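Local coordinates for mandelate racemase/muconate lactonizing enzyme family protein (Azoarcus sp., PDB 2QDE) that is of unassigned function but belongs to the enolase superfamily, joining a capping domain to a barrel domain that carries a barium ion in this model, at residues V34-H39 with D108-D113; S67-F72 with N101-T106; K76-E81 with E87-R92; D113-R118 with Y124-G129; I269-Q272 with G276-K279. One frame throughout, in Å; residues are numbered along the deposited sequence.

Contact 1 of 5, residues V34-H39 with D108-D113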
# COMPACT_ATOMS: atom_id res chain seq x y z
N VAL A 34 12.74 -33.79 -27.91
CA VAL A 34 11.76 -34.82 -28.13
C VAL A 34 10.78 -34.43 -29.23
O VAL A 34 10.46 -33.25 -29.40
CB VAL A 34 11.00 -35.10 -26.81
CG1 VAL A 34 9.52 -35.23 -27.05
CG2 VAL A 34 11.55 -36.34 -26.15
N LEU A 35 10.32 -35.42 -29.99
CA LEU A 35 9.33 -35.20 -31.04
C LEU A 35 8.08 -35.95 -30.59
O LEU A 35 8.18 -37.03 -30.00
CB LEU A 35 9.79 -35.74 -32.39
CG LEU A 35 11.00 -35.13 -33.09
CD1 LEU A 35 11.04 -35.68 -34.52
CD2 LEU A 35 10.93 -33.61 -33.12
N LEU A 36 6.92 -35.38 -30.88
CA LEU A 36 5.66 -35.99 -30.50
C LEU A 36 4.78 -36.25 -31.71
O LEU A 36 4.72 -35.44 -32.64
CB LEU A 36 4.90 -35.07 -29.53
CG LEU A 36 3.45 -35.45 -29.17
CD1 LEU A 36 3.43 -36.76 -28.39
CD2 LEU A 36 2.83 -34.33 -28.35
N LYS A 37 4.10 -37.39 -31.70
CA LYS A 37 3.18 -37.72 -32.77
C LYS A 37 1.88 -38.18 -32.14
O LYS A 37 1.86 -39.12 -31.35
CB LYS A 37 3.74 -38.84 -33.66
CG LYS A 37 4.83 -38.39 -34.61
CD LYS A 37 5.26 -39.53 -35.53
CE LYS A 37 6.43 -39.12 -36.42
NZ LYS A 37 6.91 -40.26 -37.27
N LEU A 38 0.80 -37.49 -32.49
CA LEU A 38 -0.53 -37.85 -32.00
C LEU A 38 -1.28 -38.44 -33.19
O LEU A 38 -1.75 -37.71 -34.07
CB LEU A 38 -1.26 -36.61 -31.47
CG LEU A 38 -0.64 -35.86 -30.29
CD1 LEU A 38 -1.61 -34.79 -29.82
CD2 LEU A 38 -0.33 -36.83 -29.15
N HIS A 39 -1.36 -39.76 -33.22
CA HIS A 39 -2.04 -40.47 -34.31
C HIS A 39 -3.55 -40.50 -34.14
O HIS A 39 -4.04 -40.87 -33.08
CB HIS A 39 -1.53 -41.91 -34.40
CG HIS A 39 -0.07 -42.02 -34.66
ND1 HIS A 39 0.88 -41.88 -33.68
CD2 HIS A 39 0.61 -42.26 -35.81
CE1 HIS A 39 2.09 -42.02 -34.20
NE2 HIS A 39 1.95 -42.25 -35.50
N ASP A 108 0.19 -29.53 -26.92
CA ASP A 108 -0.59 -28.44 -27.50
C ASP A 108 -0.21 -28.19 -28.96
O ASP A 108 -1.08 -27.99 -29.81
CB ASP A 108 -0.35 -27.16 -26.67
CG ASP A 108 -0.95 -25.91 -27.30
OD1 ASP A 108 -1.93 -25.36 -26.75
OD2 ASP A 108 -0.43 -25.48 -28.35
N PHE A 109 1.09 -28.22 -29.25
CA PHE A 109 1.58 -28.00 -30.61
C PHE A 109 1.03 -29.04 -31.58
O PHE A 109 0.58 -28.70 -32.68
CB PHE A 109 3.11 -28.05 -30.68
CG PHE A 109 3.81 -27.01 -29.85
CD1 PHE A 109 3.15 -25.84 -29.45
CD2 PHE A 109 5.14 -27.18 -29.49
CE1 PHE A 109 3.81 -24.87 -28.69
CE2 PHE A 109 5.82 -26.22 -28.73
CZ PHE A 109 5.15 -25.06 -28.33
N ALA A 110 1.08 -30.31 -31.17
CA ALA A 110 0.60 -31.41 -32.01
C ALA A 110 -0.92 -31.39 -32.15
O ALA A 110 -1.45 -31.85 -33.15
CB ALA A 110 1.07 -32.76 -31.43
N LEU A 111 -1.62 -30.88 -31.15
CA LEU A 111 -3.07 -30.82 -31.23
C LEU A 111 -3.46 -29.80 -32.30
O LEU A 111 -4.32 -30.07 -33.15
CB LEU A 111 -3.68 -30.44 -29.87
CG LEU A 111 -3.76 -31.58 -28.84
CD1 LEU A 111 -4.08 -31.02 -27.46
CD2 LEU A 111 -4.83 -32.58 -29.27
N HIS A 112 -2.82 -28.63 -32.27
CA HIS A 112 -3.12 -27.59 -33.26
C HIS A 112 -2.76 -28.07 -34.66
O HIS A 112 -3.47 -27.77 -35.62
CB HIS A 112 -2.34 -26.31 -32.96
CG HIS A 112 -2.94 -25.47 -31.88
ND1 HIS A 112 -2.72 -25.71 -30.54
CD2 HIS A 112 -3.76 -24.39 -31.94
CE1 HIS A 112 -3.38 -24.82 -29.82
NE2 HIS A 112 -4.02 -24.00 -30.64
N ASP A 113 -1.66 -28.80 -34.78
CA ASP A 113 -1.24 -29.31 -36.08
C ASP A 113 -2.31 -30.27 -36.61
O ASP A 113 -2.74 -30.15 -37.75
CB ASP A 113 0.10 -30.04 -35.96
CG ASP A 113 0.57 -30.61 -37.28
OD1 ASP A 113 0.71 -29.84 -38.25
OD2 ASP A 113 0.81 -31.84 -37.35
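Leu38 meets Ala110 through aliphatic groups, and the flat group of the helix, the His112 imidazole, takes no part, lying on the side turned from the strand. Its edge meets the backbone carbon of Asp108 in the ring plane, and His112 ND1 donates to Asp108 O at 2.9 Å in a nearly straight bond (169°). That in-plane bond helps hold the imidazole; His112 N merely shares the acceptor, from the opposite face of the carbonyl. Ala110 CB meets both leucines of the strand, lying 3.7 Å from Leu38 CG and 3.9 Å from Leu36 CD2. With its CG anti to the backbone N (chi1 172°), Leu36 extends one methyl to the alanine. Leu38, its CG beside the backbone N, continues past it, CD1 reaching Leu111 CD2 at 3.9 Å. The short axes approach to 8.4 Å at a crossing angle of -44°. Strand 31-40 is hydrogen-bonded between strands 5-15 and 45-49, and helix 101-119 packs on this sheet. From helix 62-78, Ile69 touches Leu36 and Leu78 touches Leu38, while Leu111 touches Ile86 and Ile89 of helix 86-96.

Contact 2 of 5, residues S67-F72 with N101-T106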
# COMPACT_ATOMS: atom_id res chain seq x y z
N SER A 67 7.89 -39.32 -20.05
CA SER A 67 7.09 -39.96 -19.02
C SER A 67 5.77 -39.24 -18.76
O SER A 67 4.71 -39.87 -18.72
CB SER A 67 7.87 -40.07 -17.72
OG SER A 67 7.10 -40.75 -16.75
N MET A 68 5.82 -37.92 -18.60
CA MET A 68 4.58 -37.21 -18.33
C MET A 68 3.58 -37.38 -19.46
O MET A 68 2.40 -37.60 -19.22
CB MET A 68 4.84 -35.72 -18.08
CG MET A 68 3.62 -34.99 -17.50
SD MET A 68 2.98 -35.76 -15.99
CE MET A 68 4.31 -35.50 -14.90
N ILE A 69 4.05 -37.31 -20.70
CA ILE A 69 3.16 -37.47 -21.84
C ILE A 69 2.64 -38.90 -21.98
O ILE A 69 1.45 -39.12 -22.15
CB ILE A 69 3.85 -37.06 -23.16
CG1 ILE A 69 4.11 -35.56 -23.18
CG2 ILE A 69 2.98 -37.45 -24.36
CD1 ILE A 69 4.74 -35.06 -24.47
N CYS A 70 3.54 -39.87 -21.89
CA CYS A 70 3.16 -41.27 -22.04
C CYS A 70 2.50 -41.94 -20.84
O CYS A 70 1.52 -42.67 -21.01
CB CYS A 70 4.37 -42.08 -22.49
SG CYS A 70 4.92 -41.62 -24.15
N ASP A 71 3.01 -41.69 -19.65
CA ASP A 71 2.46 -42.31 -18.44
C ASP A 71 1.26 -41.60 -17.85
O ASP A 71 0.53 -42.18 -17.05
CB ASP A 71 3.54 -42.43 -17.36
CG ASP A 71 4.63 -43.42 -17.73
OD1 ASP A 71 4.29 -44.57 -18.09
OD2 ASP A 71 5.82 -43.06 -17.65
N PHE A 72 1.05 -40.34 -18.23
CA PHE A 72 -0.06 -39.56 -17.69
C PHE A 72 -0.98 -38.92 -18.72
O PHE A 72 -2.16 -39.28 -18.81
CB PHE A 72 0.49 -38.49 -16.75
CG PHE A 72 1.10 -39.05 -15.50
CD1 PHE A 72 0.31 -39.31 -14.39
CD2 PHE A 72 2.46 -39.36 -15.45
CE1 PHE A 72 0.85 -39.88 -13.24
CE2 PHE A 72 3.02 -39.93 -14.31
CZ PHE A 72 2.21 -40.19 -13.20
N ASN A 101 5.62 -27.44 -18.13
CA ASN A 101 5.17 -26.57 -19.21
C ASN A 101 5.63 -26.99 -20.61
O ASN A 101 4.85 -26.92 -21.55
CB ASN A 101 5.63 -25.13 -18.94
CG ASN A 101 5.04 -24.57 -17.66
OD1 ASN A 101 5.06 -25.23 -16.62
ND2 ASN A 101 4.52 -23.35 -17.72
N GLN A 102 6.88 -27.43 -20.74
CA GLN A 102 7.38 -27.82 -22.06
C GLN A 102 6.70 -29.08 -22.59
O GLN A 102 6.43 -29.19 -23.79
CB GLN A 102 8.90 -28.03 -22.01
CG GLN A 102 9.53 -28.45 -23.33
CD GLN A 102 11.04 -28.33 -23.32
OE1 GLN A 102 11.66 -28.45 -22.27
NE2 GLN A 102 11.64 -28.10 -24.48
N ALA A 103 6.41 -30.02 -21.69
CA ALA A 103 5.72 -31.26 -22.06
C ALA A 103 4.30 -30.91 -22.51
O ALA A 103 3.81 -31.41 -23.52
CB ALA A 103 5.69 -32.21 -20.88
N LYS A 104 3.65 -30.04 -21.74
CA LYS A 104 2.29 -29.61 -22.06
C LYS A 104 2.28 -28.87 -23.40
O LYS A 104 1.40 -29.07 -24.23
CB LYS A 104 1.74 -28.69 -20.97
CG LYS A 104 1.49 -29.35 -19.62
CD LYS A 104 1.15 -28.29 -18.56
CE LYS A 104 0.79 -28.92 -17.23
NZ LYS A 104 0.66 -27.91 -16.15
N ALA A 105 3.28 -28.01 -23.59
CA ALA A 105 3.39 -27.23 -24.82
C ALA A 105 3.50 -28.15 -26.03
O ALA A 105 2.86 -27.93 -27.05
CB ALA A 105 4.60 -26.31 -24.75
N THR A 106 4.32 -29.19 -25.89
CA THR A 106 4.52 -30.14 -26.97
C THR A 106 3.20 -30.79 -27.40
O THR A 106 2.94 -30.96 -28.59
CB THR A 106 5.52 -31.22 -26.54
OG1 THR A 106 6.76 -30.59 -26.22
CG2 THR A 106 5.75 -32.21 -27.67
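Ile69 is the one side chain that spans this gap, and its conformation decides what it touches. CG1 stands anti to the carbonyl carbon (chi1 -68°) and the chain then runs straight on at chi2, which carries CD1 out to helix 101-119. There the methyl comes 3.9 Å from the backbone oxygen Ala103 O, and Ile69 CG1 faces Ala103 CB at 4.4 Å. The CA atoms of Ile69 and Ala103 are 6.7 Å apart, a close approach consistent with the small side chain at this point.

One turn further on, Thr106 offers its methyl: Thr106 CG2 is 4.4 Å from Ile69 CD1. The threonine hydroxyl is turned back into its own helix, where OG1 donates to Gln102 O at 2.8 Å, tilted 27° from the carbonyl plane; Thr106 N reaches that oxygen from the other face. This buried hydroxyl is therefore satisfied without help from the opposing helix. Met68 also starts toward helix 101-119, but bends at chi2 and chi3 lead its end elsewhere.

On the far side of helix 62-78, Ser67 OG donates to Asp71 OD2 at 2.8 Å, on the anti lone pair of that carboxylate oxygen, near Thr61 and Asp63 of a second subunit. Asp71 also forms a salt bridge to Arg385. The arrangement is that of the enolase-superfamily N-terminal domain, in which helices pack together against an antiparallel sheet: Ile69 rests on Val8, Val10 and Leu36 of its strands.

Contact 3 of 5, residues K76-E81 with E87-R92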
# COMPACT_ATOMS: atom_id res chain seq x y z
N LYS A 76 -4.70 -40.73 -19.42
CA LYS A 76 -5.69 -39.93 -18.72
C LYS A 76 -6.40 -38.83 -19.51
O LYS A 76 -7.55 -38.50 -19.19
CB LYS A 76 -5.07 -39.31 -17.47
CG LYS A 76 -4.61 -40.33 -16.44
CD LYS A 76 -5.78 -41.16 -15.93
CE LYS A 76 -5.33 -42.15 -14.86
NZ LYS A 76 -4.73 -41.43 -13.70
N VAL A 77 -5.77 -38.27 -20.53
CA VAL A 77 -6.40 -37.18 -21.25
C VAL A 77 -6.48 -37.26 -22.77
O VAL A 77 -7.49 -36.87 -23.35
CB VAL A 77 -5.71 -35.83 -20.91
CG1 VAL A 77 -6.46 -34.68 -21.56
CG2 VAL A 77 -5.64 -35.64 -19.41
N LEU A 78 -5.43 -37.76 -23.40
CA LEU A 78 -5.35 -37.81 -24.86
C LEU A 78 -6.00 -38.98 -25.60
O LEU A 78 -6.78 -38.77 -26.54
CB LEU A 78 -3.88 -37.70 -25.29
CG LEU A 78 -3.11 -36.45 -24.82
CD1 LEU A 78 -1.66 -36.55 -25.24
CD2 LEU A 78 -3.77 -35.19 -25.39
N LEU A 79 -5.68 -40.21 -25.21
CA LEU A 79 -6.23 -41.39 -25.87
C LEU A 79 -7.75 -41.45 -25.83
O LEU A 79 -8.37 -41.33 -24.77
CB LEU A 79 -5.62 -42.66 -25.27
CG LEU A 79 -4.14 -42.82 -25.64
CD1 LEU A 79 -3.49 -43.89 -24.78
CD2 LEU A 79 -4.03 -43.17 -27.11
N GLY A 80 -8.35 -41.63 -27.01
CA GLY A 80 -9.80 -41.70 -27.11
C GLY A 80 -10.48 -40.34 -27.15
O GLY A 80 -11.70 -40.26 -27.26
N GLU A 81 -9.69 -39.27 -27.07
CA GLU A 81 -10.24 -37.92 -27.07
C GLU A 81 -10.26 -37.25 -28.45
O GLU A 81 -9.43 -37.55 -29.31
CB GLU A 81 -9.46 -37.04 -26.08
CG GLU A 81 -9.97 -35.61 -25.97
CD GLU A 81 -11.40 -35.55 -25.47
OE1 GLU A 81 -11.60 -35.45 -24.24
OE2 GLU A 81 -12.32 -35.62 -26.31
N GLU A 87 -9.20 -26.48 -25.64
CA GLU A 87 -9.44 -25.82 -24.35
C GLU A 87 -9.60 -26.90 -23.27
O GLU A 87 -8.99 -26.83 -22.20
CB GLU A 87 -10.73 -24.99 -24.38
CG GLU A 87 -10.65 -23.62 -25.07
CD GLU A 87 -10.26 -22.48 -24.14
OE1 GLU A 87 -10.48 -22.59 -22.90
OE2 GLU A 87 -9.75 -21.46 -24.64
N LYS A 88 -10.42 -27.91 -23.56
CA LYS A 88 -10.68 -28.99 -22.62
C LYS A 88 -9.41 -29.74 -22.22
O LYS A 88 -9.12 -29.90 -21.03
CB LYS A 88 -11.69 -29.97 -23.22
CG LYS A 88 -12.15 -31.06 -22.26
CD LYS A 88 -12.93 -32.15 -22.99
CE LYS A 88 -13.25 -33.31 -22.05
NZ LYS A 88 -13.77 -34.49 -22.80
N ILE A 89 -8.64 -30.18 -23.21
CA ILE A 89 -7.41 -30.92 -22.96
C ILE A 89 -6.35 -30.11 -22.21
O ILE A 89 -5.72 -30.61 -21.27
CB ILE A 89 -6.81 -31.46 -24.28
CG1 ILE A 89 -7.79 -32.46 -24.91
CG2 ILE A 89 -5.46 -32.12 -24.03
CD1 ILE A 89 -7.44 -32.85 -26.33
N VAL A 90 -6.15 -28.86 -22.61
CA VAL A 90 -5.17 -28.00 -21.95
C VAL A 90 -5.58 -27.85 -20.49
O VAL A 90 -4.73 -27.83 -19.60
CB VAL A 90 -5.10 -26.61 -22.62
CG1 VAL A 90 -4.22 -25.66 -21.81
CG2 VAL A 90 -4.56 -26.75 -24.03
N GLY A 91 -6.88 -27.74 -20.25
CA GLY A 91 -7.37 -27.60 -18.89
C GLY A 91 -7.14 -28.86 -18.07
O GLY A 91 -6.67 -28.80 -16.94
N ARG A 92 -7.46 -30.02 -18.64
CA ARG A 92 -7.25 -31.26 -17.92
C ARG A 92 -5.77 -31.50 -17.63
O ARG A 92 -5.42 -31.98 -16.56
CB ARG A 92 -7.85 -32.44 -18.70
CG ARG A 92 -9.37 -32.39 -18.83
CD ARG A 92 -9.91 -33.68 -19.39
NE ARG A 92 -9.81 -34.78 -18.44
CZ ARG A 92 -9.94 -36.07 -18.75
NH1 ARG A 92 -10.18 -36.43 -20.01
NH2 ARG A 92 -9.86 -37.00 -17.81
O HOH W 1 -9.63 -35.22 -22.43
O HOH W 2 -14.90 -35.71 -25.49
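Ile89 packs against Val77 and Leu78 in the close part of this contact. Its CG2 branch lies 3.7 Å from Val77 CG1 and 3.8 Å from Leu78 CD2, the leucine crossing it at about a right angle. Beyond them, Glu81 lays its aliphatic part on the same isoleucine, with Glu81 CG 3.8 Å from Ile89 CD1. The type II turn from Leu78 to Glu81, with Gly80 at positive phi, brings the glutamate back over the helix.

The other side is looser, polar and watered. A bend at chi2 (62°) swings the Glu81 carboxylate out to Lys88, whose NZ bonds OE1 at 2.8 Å on the syn side, 18° out of the carboxylate plane. One water donates to Glu81 OE1 and to Val77 O and accepts from Arg92 NH1 at 2.8 Å; a second donates to Glu81 OE2 and accepts a weak bond from Lys88 NZ. Arg92 keeps its CB on Val77, its guanidinium lying over Lys76 O without a hydrogen bond to it.

Chemically, an apolar seam fills the space between the helices, with charges and waters along its rim. With a lysine bonded directly and an arginine joined through water, Glu81 is probably held in its charged form.

Contact 4 of 5, residues D113-R118 with Y124-G129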
# COMPACT_ATOMS: atom_id res chain seq x y z
N ASP A 113 -1.66 -28.80 -34.78
CA ASP A 113 -1.24 -29.31 -36.08
C ASP A 113 -2.31 -30.27 -36.61
O ASP A 113 -2.74 -30.15 -37.75
CB ASP A 113 0.10 -30.04 -35.96
CG ASP A 113 0.57 -30.61 -37.28
OD1 ASP A 113 0.71 -29.84 -38.25
OD2 ASP A 113 0.81 -31.84 -37.35
N LEU A 114 -2.73 -31.19 -35.76
CA LEU A 114 -3.74 -32.17 -36.12
C LEU A 114 -5.09 -31.53 -36.46
O LEU A 114 -5.77 -31.96 -37.39
CB LEU A 114 -3.90 -33.20 -35.00
CG LEU A 114 -4.85 -34.38 -35.21
CD1 LEU A 114 -4.58 -35.05 -36.55
CD2 LEU A 114 -4.66 -35.36 -34.06
N VAL A 115 -5.48 -30.51 -35.71
CA VAL A 115 -6.75 -29.83 -35.96
C VAL A 115 -6.66 -29.09 -37.29
O VAL A 115 -7.58 -29.15 -38.11
CB VAL A 115 -7.10 -28.85 -34.82
CG1 VAL A 115 -8.32 -28.02 -35.19
CG2 VAL A 115 -7.38 -29.63 -33.55
N GLY A 116 -5.53 -28.42 -37.51
CA GLY A 116 -5.33 -27.70 -38.75
C GLY A 116 -5.38 -28.64 -39.95
O GLY A 116 -5.96 -28.30 -40.98
N LYS A 117 -4.76 -29.81 -39.82
CA LYS A 117 -4.76 -30.79 -40.90
C LYS A 117 -6.19 -31.27 -41.13
O LYS A 117 -6.63 -31.40 -42.28
CB LYS A 117 -3.85 -31.97 -40.56
CG LYS A 117 -2.36 -31.65 -40.67
CD LYS A 117 -1.49 -32.79 -40.18
CE LYS A 117 -0.01 -32.51 -40.43
NZ LYS A 117 0.89 -33.52 -39.82
N ARG A 118 -6.92 -31.51 -40.05
CA ARG A 118 -8.30 -31.95 -40.15
C ARG A 118 -9.19 -30.91 -40.85
O ARG A 118 -10.03 -31.27 -41.67
CB ARG A 118 -8.89 -32.24 -38.78
CG ARG A 118 -10.27 -32.87 -38.82
CD ARG A 118 -10.22 -34.17 -39.63
NE ARG A 118 -11.25 -35.12 -39.24
CZ ARG A 118 -12.50 -35.11 -39.69
NH1 ARG A 118 -12.88 -34.18 -40.57
NH2 ARG A 118 -13.36 -36.03 -39.28
N TYR A 124 -2.10 -20.64 -38.04
CA TYR A 124 -2.38 -19.23 -37.79
C TYR A 124 -3.85 -18.88 -37.97
O TYR A 124 -4.33 -17.91 -37.39
CB TYR A 124 -1.48 -18.31 -38.63
CG TYR A 124 -1.53 -18.50 -40.13
CD1 TYR A 124 -2.67 -18.18 -40.86
CD2 TYR A 124 -0.40 -18.95 -40.82
CE1 TYR A 124 -2.69 -18.31 -42.26
CE2 TYR A 124 -0.41 -19.08 -42.21
CZ TYR A 124 -1.55 -18.75 -42.92
OH TYR A 124 -1.54 -18.88 -44.30
N GLN A 125 -4.56 -19.67 -38.77
CA GLN A 125 -5.99 -19.44 -38.98
C GLN A 125 -6.74 -19.80 -37.70
O GLN A 125 -7.81 -19.27 -37.43
CB GLN A 125 -6.52 -20.30 -40.13
CG GLN A 125 -5.97 -19.93 -41.50
CD GLN A 125 -6.36 -18.53 -41.93
OE1 GLN A 125 -6.09 -17.55 -41.23
NE2 GLN A 125 -6.98 -18.43 -43.11
N LEU A 126 -6.17 -20.72 -36.93
CA LEU A 126 -6.77 -21.15 -35.67
C LEU A 126 -6.43 -20.17 -34.55
O LEU A 126 -7.10 -20.14 -33.53
CB LEU A 126 -6.26 -22.53 -35.26
CG LEU A 126 -6.47 -23.74 -36.18
CD1 LEU A 126 -5.92 -24.97 -35.49
CD2 LEU A 126 -7.95 -23.92 -36.50
N LEU A 127 -5.39 -19.37 -34.76
CA LEU A 127 -4.94 -18.42 -33.74
C LEU A 127 -5.38 -16.98 -34.01
O LEU A 127 -4.82 -16.05 -33.45
CB LEU A 127 -3.41 -18.49 -33.61
CG LEU A 127 -2.84 -19.88 -33.29
CD1 LEU A 127 -1.32 -19.86 -33.34
CD2 LEU A 127 -3.33 -20.33 -31.92
N GLY A 128 -6.38 -16.81 -34.87
CA GLY A 128 -6.86 -15.46 -35.16
C GLY A 128 -6.60 -14.92 -36.55
O GLY A 128 -6.93 -13.76 -36.83
N GLY A 129 -6.03 -15.73 -37.44
CA GLY A 129 -5.76 -15.27 -38.79
C GLY A 129 -4.39 -14.65 -38.95
O GLY A 129 -3.78 -14.24 -37.97
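Leu126 carries this contact almost alone, through one methyl. Its CD1 is set 3.9 Å from Val115 CG1 and 4.0 Å from Gly116 N, so the methyl rests partly on a side chain and partly on bare helix backbone. An extended chi2 (-178°), following a chi1 that places CG anti to the carbonyl carbon, pushes CD1 forward to the helix.

Val115 receives it with the CG1 branch, which lies anti to the backbone N at chi1 172°, and the two side chains cross at a slant. Gly116 adds no side chain of its own, which leaves the helix surface low where the leucine arrives; the CA atoms of Gly116 and Leu126 are 7.4 Å apart. Phe119 of the same helix also touches Leu126.

On another side of helix 101-119, Lys117 NZ forms a salt bridge to Asp113 OD2 at 3.0 Å, met on the syn side. Beyond Leu126 the chain makes a turn closed by Gly129 N bonding Tyr124 O at 2.8 Å, where Gly128 and Gly129 both take positive phi. Gln125 and Gly128 make contact with a third subunit.

In this enolase-superfamily subunit the long helix is followed, after a short connection, by a short helical turn that packs against its end and leads on to strand 135-140 of the barrel; Leu127, packing on helix 303-315, places it at the junction of the two domains.

Contact 5 of 5, residues I269-Q272 with G276-K279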
# COMPACT_ATOMS: atom_id res chain seq x y z
N ILE A 269 8.94 -14.02 -24.20
CA ILE A 269 8.13 -15.22 -24.07
C ILE A 269 8.71 -16.36 -24.90
O ILE A 269 9.48 -16.12 -25.83
CB ILE A 269 6.68 -14.95 -24.54
CG1 ILE A 269 5.78 -16.16 -24.22
CG2 ILE A 269 6.66 -14.69 -26.04
CD1 ILE A 269 4.34 -15.98 -24.66
N LYS A 270 8.37 -17.59 -24.53
CA LYS A 270 8.76 -18.78 -25.29
C LYS A 270 7.52 -19.64 -25.20
O LYS A 270 6.94 -19.79 -24.12
CB LYS A 270 9.96 -19.52 -24.67
CG LYS A 270 11.30 -18.84 -24.90
CD LYS A 270 12.46 -19.78 -24.60
CE LYS A 270 13.81 -19.10 -24.77
NZ LYS A 270 14.00 -17.98 -23.82
N THR A 271 7.08 -20.20 -26.32
CA THR A 271 5.89 -21.03 -26.31
C THR A 271 6.03 -22.20 -25.34
O THR A 271 5.05 -22.62 -24.74
CB THR A 271 5.56 -21.56 -27.73
OG1 THR A 271 6.74 -22.07 -28.35
CG2 THR A 271 5.00 -20.44 -28.59
N GLN A 272 7.24 -22.71 -25.17
CA GLN A 272 7.45 -23.83 -24.25
C GLN A 272 7.39 -23.38 -22.79
O GLN A 272 7.03 -24.16 -21.91
CB GLN A 272 8.79 -24.52 -24.54
CG GLN A 272 8.84 -25.23 -25.88
CD GLN A 272 9.42 -24.38 -26.99
OE1 GLN A 272 9.33 -23.15 -26.96
NE2 GLN A 272 10.01 -25.03 -27.99
N GLY A 276 2.34 -23.81 -24.21
CA GLY A 276 1.58 -24.15 -25.41
C GLY A 276 1.02 -22.91 -26.09
O GLY A 276 1.07 -21.82 -25.52
N LEU A 277 0.49 -23.07 -27.29
CA LEU A 277 -0.06 -21.95 -28.03
C LEU A 277 -1.27 -21.30 -27.35
O LEU A 277 -1.37 -20.08 -27.31
CB LEU A 277 -0.42 -22.37 -29.46
CG LEU A 277 0.77 -22.83 -30.32
CD1 LEU A 277 0.25 -23.43 -31.64
CD2 LEU A 277 1.71 -21.65 -30.59
N LEU A 278 -2.18 -22.12 -26.83
CA LEU A 278 -3.35 -21.57 -26.15
C LEU A 278 -2.90 -20.81 -24.90
O LEU A 278 -3.31 -19.68 -24.68
CB LEU A 278 -4.33 -22.68 -25.76
CG LEU A 278 -5.54 -22.26 -24.93
CD1 LEU A 278 -6.27 -21.08 -25.58
CD2 LEU A 278 -6.48 -23.44 -24.76
N LYS A 279 -2.05 -21.44 -24.09
CA LYS A 279 -1.53 -20.81 -22.88
C LYS A 279 -0.80 -19.51 -23.26
O LYS A 279 -0.85 -18.52 -22.52
CB LYS A 279 -0.58 -21.76 -22.14
CG LYS A 279 -1.27 -22.93 -21.45
CD LYS A 279 -2.05 -22.50 -20.21
CE LYS A 279 -1.12 -22.19 -19.02
NZ LYS A 279 -1.54 -20.94 -18.27
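Thr271 lays its methyl alongside the end of Leu277, the two side chains pointing the same way with Thr271 CG2 4.0 Å from Leu277 CD2. The setting is a strand-to-helix connection of the enolase-type beta/alpha barrel: strand 266-269 ends, a short helix 271-274 follows, and the chain turns at Gly276 into helix 277-290. At chi1 47° Thr271 OG1 occupies the crowded position between the backbone N and the carbonyl carbon, leaving CG2 on the side facing the leucine. Leu277 starts off away from the threonine, yet its branched end returns to meet it. Both residues are buried, and both also pack on Phe109 and Leu312.

At the start of helix 277-290, the amides of Leu277 and Leu278 bind OD2 and OD1 of Asp108, a carboxylate from the N-terminal domain that would suit the positive end of the helix dipole. Lys270 packs on Asp246, one of the barium ligands, which places the start of this connection close to the metal site. The positive phi of Gly276 (133°) shapes the chain as it enters helix 277-290. On the other side of that residue, Gly276 N donates to Thr271 O at 3.0 Å, lying almost in line with the carbonyl bond at 161°.

In the fold
Contacts 1 to 4 lie in the N-terminal domain, and contact 5 belongs to the barrel. Helix 101-119 is the common element: it supplies one side of contacts 1, 2 and 4. Contacts 2 and 3 share helix 62-78, with centres 12 Å apart, and both fall in sequence between the two segments of contact 1; contact 4 follows, and contact 5 comes much later. Contacts 2 and 4 are about 21 Å apart between centres and do not touch. Contact 5, 14 Å from contact 1 between centres, touches the other four, so this connection is one place where the barrel meets the capping domain. Contacts 3 and 4 both reach a third subunit.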